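Local coordinates for protein beta-glucoside phosphorylase BglX (Unidentified, PDB 5VQE) that probably cleaves beta-glucosides with phosphate as a phosphorylase of glycoside hydrolase family 3, and is held here with a 2-fluoro-glucose in its pocket, at residues Pro86-Glu94 with Gly140-Ile148; Arg184-Phe195 with Leu230-Ala241. All blocks are in the same frame, centred on the assembly; numbering follows the deposited sequence.

Overall arrangement
Interactions 1 and 2 pair successive parallel strands of the family 3 TIM-barrel domain, and their centres lie about 10 Å apart. Segment 140-148 of interaction 1 runs beside segment 184-195 of interaction 2: Thr-144 N lies 2.8 Å from Leu-189 O, and Glu-146 O 2.7 Å from Thr-191 N, both probable hydrogen bonds. The polar seam continues in side chains, since Lys-193 NZ binds Tyr-145 O. Both contacts open onto the same sugar. Interaction 1 lines the pocket with Asn-92 and Tyr-145, and interaction 2 with Lys-193, His-194 and Met-239; Lys-193 and Arg-163 link the contacts to the sugar.

Interaction 1 (Pro86-Glu94 with Gly140-Ile148); sequences PLLIACNLE and GVNWTYEPI. With G2F (2-deoxy-2-fluoro-alpha-D-glucopyranose), chain B.
Asn-142 reaches Ile-89 because its CG stands between its own backbone N and carbonyl carbon (chi1 54°), a torsion that folds the amide against segment 86-94. Its OD1 accepts the N-H of Ile-89 at 2.8 Å, from a donor tilted off the amide carbonyl plane, while ND2 makes a weak bond to Leu-87 O. The backbone N of Asn-142 meets Ile-89 O at 2.9 Å. An asparagine suits this strand entrance because its amide offers acceptor and donor much as a peptide group would. Parallel pairing follows, Ala-90 beside Trp-143 and Cys-91 beside Thr-144, and Cys-91 O accepts the N-H of Tyr-145.

In Tyr-145, CG lies anti to the carbonyl carbon (chi1 -75°), which sets the ring over Ala-90. The methyl CB makes a CH-pi contact with the face, 3.8 Å from the ring centroid and displaced toward CZ; a residue this small lets the phenol lie close to the strand. CE1 of the same ring rests over the face of Trp-143, whose NE1 bonds to Thr-237. Around Cys-91, Val-141 CG1 and Leu-93 CD1 meet tip to tip at 3.9 Å.

Glu-146 tucks CG against Leu-93 O, 3.3 Å away. Its carboxylate stands almost perpendicular to that of Glu-94, with Glu-94 OE2 and Glu-146 OE1 4.4 Å apart. A water donates to OE2 of both residues, and Arg-163 and Lys-193 form salt bridges with Glu-94 and Glu-146 respectively. These two cations, both bound to the sugar, probably offset the mutual repulsion of the acids, and the acids in turn probably help to position Arg-163 and Lys-193 from the second shell.

Interaction 2 (Arg184-Phe195 with Leu230-Ala241); sequences RKWGVLTTIKHF and LIEDGAETLMSA. With G2F (2-deoxy-2-fluoro-alpha-D-glucopyranose), chain B.
Ile-192 is the knob, and its hollow is walled by Leu-230, Ile-231, Ala-235 and Leu-238. CG1 takes the crowded position between backbone N and carbonyl carbon (chi1 52°), sending CD1 across to Leu-238 CD1 at 3.8 Å and close to the Ala-235 methyl, while CG2 slides past Leu-230 CB at 3.9 Å. A beta-branched residue fills both lobes of the hollow, and the small Ala-235 leaves room for it.

At the strand entrance Glu-236 bends at chi2 into a notch between Arg-184, Leu-189 and Thr-190. Its CG packs on Leu-189 CD2 at 3.8 Å. Arg-184 NE donates almost straight to OE2 at 2.7 Å, on the syn side, and OE1 accepts from both N and OG1 of Thr-190. An alanine in place of Glu-236 is likely to cost Arg-184 its short, straight salt bridge, leaving the weak one to Asp-233 and a water on NH2, and to leave the Thr-190 N-H and hydroxyl without their shared acceptor.

Further along, a beta bulge shifts the pairing by one. Phe-195 rests its CB on Leu-238 CD2, 3.9 Å away, and its ring meets Tyr-227 edge-to-face. Toward the pocket the Lys-193 to His-194 peptide is cis, which probably helps both face the sugar: Lys-193 NZ donates to O3 and O4, and His-194 NE2 lies 2.8 Å from O3, its ND1 held by Asp-150. Met-239 CE packs against the sugar, 3.5 Å from O4. Strand 191-195, helix 216-232 and strand 237-244 form a beta-alpha-beta crossover of the TIM barrel, bearing a Lys-His pair of the kind that holds the sugar in family 3 enzymes.

Interaction 1 (Pro86-Glu94 with Gly140-Ile148)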
loop_
_atom_site.group_PDB
_atom_site.type_symbol
_atom_site.label_atom_id
_atom_site.label_comp_id
_atom_site.label_asym_id
_atom_site.label_seq_id
_atom_site.Cartn_x
_atom_site.Cartn_y
_atom_site.Cartn_z
ATOM N N PRO A 86 -19.251 18.455 0.403
ATOM C CA PRO A 86 -18.433 17.651 -0.511
ATOM C C PRO A 86 -17.660 16.573 0.231
ATOM O O PRO A 86 -17.212 16.767 1.361
ATOM C CB PRO A 86 -17.485 18.678 -1.146
ATOM C CG PRO A 86 -18.179 19.964 -1.034
ATOM C CD PRO A 86 -19.001 19.897 0.226
ATOM N N LEU A 87 -17.467 15.446 -0.444
ATOM C CA LEU A 87 -16.762 14.299 0.111
ATOM C C LEU A 87 -15.270 14.365 -0.185
ATOM O O LEU A 87 -14.864 14.758 -1.280
ATOM C CB LEU A 87 -17.307 13.000 -0.489
ATOM C CG LEU A 87 -18.772 12.667 -0.209
ATOM C CD1 LEU A 87 -19.322 11.712 -1.265
ATOM C CD2 LEU A 87 -18.891 12.062 1.170
ATOM N N LEU A 88 -14.458 13.944 0.784
ATOM C CA LEU A 88 -13.129 13.445 0.451
ATOM C C LEU A 88 -13.290 12.070 -0.184
ATOM O O LEU A 88 -14.063 11.241 0.309
ATOM C CB LEU A 88 -12.241 13.364 1.690
ATOM C CG LEU A 88 -11.925 14.693 2.377
ATOM C CD1 LEU A 88 -11.213 14.427 3.673
ATOM C CD2 LEU A 88 -11.093 15.594 1.486
ATOM N N ILE A 89 -12.605 11.846 -1.304
ATOM C CA ILE A 89 -12.713 10.603 -2.062
ATOM C C ILE A 89 -11.331 9.968 -2.085
ATOM O O ILE A 89 -10.417 10.475 -2.747
ATOM C CB ILE A 89 -13.249 10.835 -3.483
ATOM C CG1 ILE A 89 -14.669 11.409 -3.426
ATOM C CG2 ILE A 89 -13.271 9.532 -4.265
ATOM C CD1 ILE A 89 -15.200 11.867 -4.760
ATOM N N ALA A 90 -11.179 8.863 -1.362
ATOM C CA ALA A 90 -9.890 8.226 -1.158
ATOM C C ALA A 90 -9.734 6.974 -2.017
ATOM O O ALA A 90 -10.706 6.405 -2.521
ATOM C CB ALA A 90 -9.704 7.863 0.317
ATOM N N CYS A 91 -8.478 6.560 -2.180
ATOM C CA CYS A 91 -8.135 5.352 -2.918
ATOM C C CYS A 91 -6.750 4.888 -2.468
ATOM O O CYS A 91 -5.876 5.719 -2.185
ATOM C CB CYS A 91 -8.162 5.613 -4.436
ATOM S SG CYS A 91 -8.261 4.126 -5.481
ATOM N N ASN A 92 -6.555 3.564 -2.415
ATOM C CA ASN A 92 -5.252 2.962 -2.122
ATOM C C ASN A 92 -4.418 2.908 -3.406
ATOM O O ASN A 92 -4.127 1.842 -3.953
ATOM C CB ASN A 92 -5.407 1.553 -1.548
ATOM C CG ASN A 92 -5.930 1.533 -0.123
ATOM O OD1 ASN A 92 -6.921 0.849 0.196
ATOM N ND2 ASN A 92 -5.246 2.237 0.749
ATOM N N LEU A 93 -4.006 4.086 -3.879
ATOM C CA LEU A 93 -3.216 4.180 -5.110
ATOM C C LEU A 93 -1.743 3.977 -4.760
ATOM O O LEU A 93 -0.951 4.913 -4.664
ATOM C CB LEU A 93 -3.464 5.509 -5.804
ATOM C CG LEU A 93 -4.887 5.707 -6.315
ATOM C CD1 LEU A 93 -5.235 7.185 -6.324
ATOM C CD2 LEU A 93 -5.052 5.098 -7.708
ATOM N N GLU A 94 -1.376 2.707 -4.598
ATOM C CA GLU A 94 -0.085 2.307 -4.056
ATOM C C GLU A 94 0.994 2.159 -5.125
ATOM O O GLU A 94 2.158 2.476 -4.869
ATOM C CB GLU A 94 -0.258 0.983 -3.304
ATOM C CG GLU A 94 0.967 0.457 -2.603
ATOM C CD GLU A 94 0.707 -0.910 -1.999
ATOM O OE1 GLU A 94 0.982 -1.928 -2.676
ATOM O OE2 GLU A 94 0.188 -0.962 -0.863
ATOM N N GLY A 140 -11.863 11.625 -10.060
ATOM C CA GLY A 140 -12.441 12.293 -8.910
ATOM C C GLY A 140 -11.772 12.011 -7.582
ATOM O O GLY A 140 -12.173 12.605 -6.576
ATOM N N VAL A 141 -10.776 11.129 -7.535
ATOM C CA VAL A 141 -10.062 10.868 -6.293
ATOM C C VAL A 141 -9.289 12.115 -5.888
ATOM O O VAL A 141 -8.580 12.724 -6.705
ATOM C CB VAL A 141 -9.128 9.658 -6.454
ATOM C CG1 VAL A 141 -8.241 9.490 -5.223
ATOM C CG2 VAL A 141 -9.931 8.402 -6.693
ATOM N N ASN A 142 -9.414 12.502 -4.616
ATOM C CA ASN A 142 -8.677 13.645 -4.090
ATOM C C ASN A 142 -7.844 13.298 -2.862
ATOM O O ASN A 142 -7.301 14.207 -2.222
ATOM C CB ASN A 142 -9.631 14.805 -3.778
ATOM C CG ASN A 142 -10.778 14.417 -2.862
ATOM O OD1 ASN A 142 -10.614 13.658 -1.903
ATOM N ND2 ASN A 142 -11.960 14.962 -3.150
ATOM N N TRP A 143 -7.692 12.014 -2.543
ATOM C CA TRP A 143 -7.004 11.579 -1.328
ATOM C C TRP A 143 -6.418 10.199 -1.597
ATOM O O TRP A 143 -7.170 9.247 -1.802
ATOM C CB TRP A 143 -7.988 11.536 -0.162
ATOM C CG TRP A 143 -7.406 11.352 1.206
ATOM C CD1 TRP A 143 -6.087 11.384 1.570
ATOM C CD2 TRP A 143 -8.148 11.120 2.406
ATOM N NE1 TRP A 143 -5.969 11.182 2.930
ATOM C CE2 TRP A 143 -7.223 11.019 3.461
ATOM C CE3 TRP A 143 -9.511 10.989 2.690
ATOM C CZ2 TRP A 143 -7.622 10.784 4.780
ATOM C CZ3 TRP A 143 -9.899 10.749 3.994
ATOM C CH2 TRP A 143 -8.961 10.666 5.021
ATOM N N THR A 144 -5.097 10.077 -1.615
ATOM C CA THR A 144 -4.462 8.771 -1.729
ATOM C C THR A 144 -3.963 8.358 -0.354
ATOM O O THR A 144 -3.336 9.157 0.351
ATOM C CB THR A 144 -3.320 8.751 -2.746
ATOM O OG1 THR A 144 -2.843 7.409 -2.874
ATOM C CG2 THR A 144 -2.161 9.644 -2.339
ATOM N N TYR A 145 -4.297 7.131 0.040
ATOM C CA TYR A 145 -3.875 6.586 1.324
ATOM C C TYR A 145 -2.430 6.106 1.225
ATOM O O TYR A 145 -2.138 4.937 1.485
ATOM C CB TYR A 145 -4.790 5.431 1.741
ATOM C CG TYR A 145 -6.167 5.797 2.249
ATOM C CD1 TYR A 145 -6.410 6.997 2.906
ATOM C CD2 TYR A 145 -7.222 4.901 2.111
ATOM C CE1 TYR A 145 -7.667 7.298 3.398
ATOM C CE2 TYR A 145 -8.477 5.193 2.604
ATOM C CZ TYR A 145 -8.697 6.385 3.247
ATOM O OH TYR A 145 -9.963 6.653 3.730
ATOM N N GLU A 146 -1.537 6.988 0.798
ATOM C CA GLU A 146 -0.132 6.674 0.583
ATOM C C GLU A 146 0.659 7.963 0.761
ATOM O O GLU A 146 0.105 9.055 0.611
ATOM C CB GLU A 146 0.107 6.108 -0.821
ATOM C CG GLU A 146 -0.951 5.150 -1.362
ATOM C CD GLU A 146 -0.884 3.747 -0.791
ATOM O OE1 GLU A 146 0.177 3.347 -0.259
ATOM O OE2 GLU A 146 -1.910 3.031 -0.891
ATOM N N PRO A 147 1.969 7.873 1.026
ATOM C CA PRO A 147 2.880 6.729 0.977
ATOM C C PRO A 147 3.056 5.950 2.270
ATOM O O PRO A 147 2.885 6.445 3.382
ATOM C CB PRO A 147 4.207 7.379 0.602
ATOM C CG PRO A 147 4.161 8.672 1.347
ATOM C CD PRO A 147 2.711 9.127 1.265
ATOM N N ILE A 148 3.424 4.695 2.074
ATOM C CA ILE A 148 3.792 3.800 3.161
ATOM C C ILE A 148 5.215 4.121 3.587
ATOM O O ILE A 148 6.151 4.025 2.784
ATOM C CB ILE A 148 3.661 2.336 2.722
ATOM C CG1 ILE A 148 2.178 2.004 2.525
ATOM C CG2 ILE A 148 4.293 1.384 3.745
ATOM C CD1 ILE A 148 1.927 0.705 1.827
HETATM C C1 G2F B . -6.068 -0.442 6.447
HETATM C C2 G2F B . -4.693 -0.726 5.761
HETATM C C3 G2F B . -4.268 0.559 4.990
HETATM C C4 G2F B . -5.414 0.952 4.007
HETATM C C5 G2F B . -6.722 1.164 4.843
HETATM C C6 G2F B . -7.945 1.493 3.897
HETATM O O3 G2F B . -3.164 0.228 4.189
HETATM O O4 G2F B . -5.080 2.196 3.451
HETATM O O5 G2F B . -7.033 -0.053 5.500
HETATM O O6 G2F B . -8.014 0.509 2.904
HETATM F F2 G2F B . -3.758 -1.004 6.695
HETATM O O HOH W 1 -1.816 0.518 0.114
HETATM O O HOH W 2 2.512 4.098 -2.688
#

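Interaction 2 (Arg184-Phe195 with Leu230-Ala241)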
loop_
_atom_site.group_PDB
_atom_site.type_symbol
_atom_site.label_atom_id
_atom_site.label_comp_id
_atom_site.label_asym_id
_atom_site.label_seq_id
_atom_site.Cartn_x
_atom_site.Cartn_y
_atom_site.Cartn_z
ATOM N N ARG A 184 1.121 16.090 -5.022
ATOM C CA ARG A 184 0.705 17.477 -4.834
ATOM C C ARG A 184 0.616 18.218 -6.157
ATOM O O ARG A 184 -0.127 19.200 -6.274
ATOM C CB ARG A 184 1.676 18.189 -3.894
ATOM C CG ARG A 184 1.639 17.608 -2.504
ATOM C CD ARG A 184 2.465 18.368 -1.508
ATOM N NE ARG A 184 2.339 17.687 -0.228
ATOM C CZ ARG A 184 3.333 17.133 0.452
ATOM N NH1 ARG A 184 4.585 17.186 0.017
ATOM N NH2 ARG A 184 3.060 16.525 1.595
ATOM N N LYS A 185 1.374 17.772 -7.158
ATOM C CA LYS A 185 1.282 18.362 -8.485
ATOM C C LYS A 185 -0.109 18.181 -9.078
ATOM O O LYS A 185 -0.521 18.980 -9.928
ATOM C CB LYS A 185 2.365 17.742 -9.380
ATOM C CG LYS A 185 2.125 17.876 -10.873
ATOM C CD LYS A 185 3.374 17.499 -11.683
ATOM C CE LYS A 185 3.074 17.473 -13.187
ATOM N NZ LYS A 185 4.288 17.179 -14.013
ATOM N N TRP A 186 -0.858 17.181 -8.618
ATOM C CA TRP A 186 -2.181 16.892 -9.151
ATOM C C TRP A 186 -3.291 17.128 -8.135
ATOM O O TRP A 186 -4.422 16.688 -8.353
ATOM C CB TRP A 186 -2.212 15.458 -9.690
ATOM C CG TRP A 186 -1.298 15.297 -10.866
ATOM C CD1 TRP A 186 0.002 14.886 -10.843
ATOM C CD2 TRP A 186 -1.605 15.578 -12.233
ATOM N NE1 TRP A 186 0.522 14.885 -12.113
ATOM C CE2 TRP A 186 -0.445 15.311 -12.985
ATOM C CE3 TRP A 186 -2.751 16.033 -12.897
ATOM C CZ2 TRP A 186 -0.397 15.473 -14.367
ATOM C CZ3 TRP A 186 -2.698 16.197 -14.272
ATOM C CH2 TRP A 186 -1.531 15.921 -14.989
ATOM N N GLY A 187 -3.004 17.835 -7.045
ATOM C CA GLY A 187 -4.051 18.254 -6.129
ATOM C C GLY A 187 -4.637 17.136 -5.298
ATOM O O GLY A 187 -5.806 17.212 -4.900
ATOM N N VAL A 188 -3.856 16.095 -5.024
ATOM C CA VAL A 188 -4.324 14.933 -4.282
ATOM C C VAL A 188 -3.622 14.911 -2.932
ATOM O O VAL A 188 -2.389 14.964 -2.863
ATOM C CB VAL A 188 -4.071 13.636 -5.067
ATOM C CG1 VAL A 188 -4.381 12.406 -4.214
ATOM C CG2 VAL A 188 -4.921 13.624 -6.342
ATOM N N LEU A 189 -4.410 14.829 -1.869
ATOM C CA LEU A 189 -3.871 14.716 -0.524
ATOM C C LEU A 189 -3.161 13.377 -0.346
ATOM O O LEU A 189 -3.569 12.355 -0.907
ATOM C CB LEU A 189 -4.995 14.844 0.500
ATOM C CG LEU A 189 -5.873 16.096 0.454
ATOM C CD1 LEU A 189 -7.057 15.959 1.420
ATOM C CD2 LEU A 189 -5.067 17.335 0.775
ATOM N N THR A 190 -2.094 13.383 0.454
ATOM C CA THR A 190 -1.367 12.163 0.774
ATOM C C THR A 190 -1.562 11.769 2.235
ATOM O O THR A 190 -2.003 12.565 3.072
ATOM C CB THR A 190 0.133 12.306 0.489
ATOM O OG1 THR A 190 0.718 13.219 1.423
ATOM C CG2 THR A 190 0.376 12.780 -0.938
ATOM N N THR A 191 -1.214 10.512 2.521
ATOM C CA THR A 191 -1.437 9.873 3.818
ATOM C C THR A 191 -0.196 9.075 4.168
ATOM O O THR A 191 0.077 8.060 3.521
ATOM C CB THR A 191 -2.638 8.929 3.767
ATOM O OG1 THR A 191 -3.740 9.582 3.135
ATOM C CG2 THR A 191 -3.048 8.463 5.182
ATOM N N ILE A 192 0.539 9.484 5.194
ATOM C CA ILE A 192 1.633 8.645 5.672
ATOM C C ILE A 192 1.076 7.572 6.599
ATOM O O ILE A 192 0.266 7.861 7.491
ATOM C CB ILE A 192 2.726 9.486 6.354
ATOM C CG1 ILE A 192 2.152 10.418 7.434
ATOM C CG2 ILE A 192 3.512 10.261 5.295
ATOM C CD1 ILE A 192 3.236 11.226 8.181
ATOM N N LYS A 193 1.497 6.325 6.371
ATOM C CA LYS A 193 1.007 5.151 7.089
ATOM C C LYS A 193 2.148 4.145 7.168
ATOM O O LYS A 193 3.105 4.230 6.396
ATOM C CB LYS A 193 -0.230 4.554 6.392
ATOM C CG LYS A 193 0.027 3.948 5.008
ATOM C CD LYS A 193 -1.285 3.531 4.336
ATOM C CE LYS A 193 -1.052 2.685 3.098
ATOM N NZ LYS A 193 -2.304 2.408 2.320
ATOM N N HIS A 194 2.076 3.184 8.097
ATOM C CA HIS A 194 1.008 2.949 9.071
ATOM C C HIS A 194 1.510 3.279 10.486
ATOM O O HIS A 194 2.361 2.578 11.019
ATOM C CB HIS A 194 0.562 1.483 9.031
ATOM C CG HIS A 194 0.120 1.009 7.678
ATOM N ND1 HIS A 194 0.995 0.481 6.750
ATOM C CD2 HIS A 194 -1.107 0.959 7.106
ATOM C CE1 HIS A 194 0.328 0.139 5.660
ATOM N NE2 HIS A 194 -0.950 0.412 5.851
ATOM N N PHE A 195 1.002 4.330 11.079
ATOM C CA PHE A 195 1.532 4.798 12.354
ATOM C C PHE A 195 1.010 3.917 13.490
ATOM O O PHE A 195 -0.176 3.573 13.511
ATOM C CB PHE A 195 1.127 6.251 12.563
ATOM C CG PHE A 195 1.452 6.800 13.928
ATOM C CD1 PHE A 195 0.501 6.795 14.929
ATOM C CD2 PHE A 195 2.693 7.371 14.188
ATOM C CE1 PHE A 195 0.787 7.309 16.179
ATOM C CE2 PHE A 195 2.982 7.884 15.442
ATOM C CZ PHE A 195 2.028 7.847 16.433
ATOM N N LEU A 230 8.537 13.521 7.304
ATOM C CA LEU A 230 7.389 13.695 6.421
ATOM C C LEU A 230 6.423 14.744 6.962
ATOM O O LEU A 230 5.777 15.458 6.186
ATOM C CB LEU A 230 6.678 12.356 6.224
ATOM C CG LEU A 230 7.227 11.495 5.073
ATOM C CD1 LEU A 230 6.908 12.128 3.720
ATOM C CD2 LEU A 230 8.717 11.280 5.214
ATOM N N ILE A 231 6.303 14.851 8.282
ATOM C CA ILE A 231 5.466 15.892 8.866
ATOM C C ILE A 231 6.002 17.265 8.483
ATOM O O ILE A 231 5.257 18.139 8.026
ATOM C CB ILE A 231 5.387 15.714 10.391
ATOM C CG1 ILE A 231 4.581 14.453 10.723
ATOM C CG2 ILE A 231 4.757 16.929 11.053
ATOM C CD1 ILE A 231 4.700 13.997 12.164
ATOM N N GLU A 232 7.309 17.471 8.652
ATOM C CA GLU A 232 7.895 18.756 8.295
ATOM C C GLU A 232 7.786 19.017 6.804
ATOM O O GLU A 232 7.654 20.175 6.385
ATOM C CB GLU A 232 9.352 18.807 8.746
ATOM C CG GLU A 232 9.525 18.645 10.251
ATOM C CD GLU A 232 8.626 19.578 11.044
ATOM O OE1 GLU A 232 8.601 20.788 10.728
ATOM O OE2 GLU A 232 7.930 19.098 11.970
ATOM N N ASP A 233 7.819 17.960 5.991
ATOM C CA ASP A 233 7.676 18.090 4.546
ATOM C C ASP A 233 6.268 18.498 4.133
ATOM O O ASP A 233 6.065 18.837 2.963
ATOM C CB ASP A 233 8.082 16.763 3.881
ATOM C CG ASP A 233 8.028 16.807 2.348
ATOM O OD1 ASP A 233 8.756 17.616 1.730
ATOM O OD2 ASP A 233 7.276 15.997 1.758
ATOM N N GLY A 234 5.301 18.489 5.050
ATOM C CA GLY A 234 3.950 18.930 4.752
ATOM C C GLY A 234 2.921 17.837 4.543
ATOM O O GLY A 234 1.863 18.112 3.965
ATOM N N ALA A 235 3.182 16.618 5.004
ATOM C CA ALA A 235 2.198 15.553 4.901
ATOM C C ALA A 235 0.838 16.029 5.399
ATOM O O ALA A 235 0.717 16.562 6.507
ATOM C CB ALA A 235 2.669 14.344 5.702
ATOM N N GLU A 236 -0.188 15.844 4.564
ATOM C CA GLU A 236 -1.499 16.407 4.864
ATOM C C GLU A 236 -2.267 15.548 5.857
ATOM O O GLU A 236 -2.931 16.083 6.751
ATOM C CB GLU A 236 -2.311 16.575 3.588
ATOM C CG GLU A 236 -1.698 17.552 2.596
ATOM C CD GLU A 236 -0.719 16.912 1.641
ATOM O OE1 GLU A 236 -0.441 15.695 1.767
ATOM O OE2 GLU A 236 -0.222 17.639 0.753
ATOM N N THR A 237 -2.192 14.225 5.715
ATOM C CA THR A 237 -2.951 13.318 6.555
ATOM C C THR A 237 -2.043 12.174 6.982
ATOM O O THR A 237 -0.992 11.926 6.379
ATOM C CB THR A 237 -4.204 12.769 5.847
ATOM O OG1 THR A 237 -3.848 11.704 4.950
ATOM C CG2 THR A 237 -4.944 13.874 5.070
ATOM N N LEU A 238 -2.465 11.492 8.043
ATOM C CA LEU A 238 -1.733 10.384 8.632
ATOM C C LEU A 238 -2.731 9.307 9.032
ATOM O O LEU A 238 -3.823 9.612 9.523
ATOM C CB LEU A 238 -0.918 10.858 9.841
ATOM C CG LEU A 238 -0.191 9.822 10.697
ATOM C CD1 LEU A 238 1.086 10.423 11.244
ATOM C CD2 LEU A 238 -1.075 9.338 11.842
ATOM N N MET A 239 -2.363 8.054 8.818
ATOM C CA MET A 239 -3.233 6.929 9.143
ATOM C C MET A 239 -2.696 6.221 10.379
ATOM O O MET A 239 -1.582 5.683 10.364
ATOM C CB MET A 239 -3.355 5.956 7.972
ATOM C CG MET A 239 -4.328 4.817 8.249
ATOM S SD MET A 239 -4.599 3.728 6.844
ATOM C CE MET A 239 -5.627 4.743 5.812
ATOM N N SER A 240 -3.493 6.226 11.441
ATOM C CA SER A 240 -3.151 5.554 12.690
ATOM C C SER A 240 -3.698 4.133 12.660
ATOM O O SER A 240 -4.915 3.927 12.575
ATOM C CB SER A 240 -3.711 6.337 13.879
ATOM O OG SER A 240 -3.261 5.782 15.113
ATOM N N ALA A 241 -2.808 3.156 12.723
ATOM C CA ALA A 241 -3.159 1.775 12.444
ATOM C C ALA A 241 -3.243 0.979 13.737
ATOM O O ALA A 241 -3.066 1.503 14.836
ATOM C CB ALA A 241 -2.156 1.162 11.468
HETATM C C1 G2F B . -6.068 -0.442 6.447
HETATM C C2 G2F B . -4.693 -0.726 5.761
HETATM C C3 G2F B . -4.268 0.559 4.990
HETATM C C4 G2F B . -5.414 0.952 4.007
HETATM C C5 G2F B . -6.722 1.164 4.843
HETATM C C6 G2F B . -7.945 1.493 3.897
HETATM O O3 G2F B . -3.164 0.228 4.189
HETATM O O4 G2F B . -5.080 2.196 3.451
HETATM O O5 G2F B . -7.033 -0.053 5.500
HETATM O O6 G2F B . -8.014 0.509 2.904
HETATM F F2 G2F B . -3.758 -1.004 6.695
HETATM O O HOH W 3 4.911 15.053 2.769
HETATM O O HOH W 4 -1.710 17.372 -1.789
#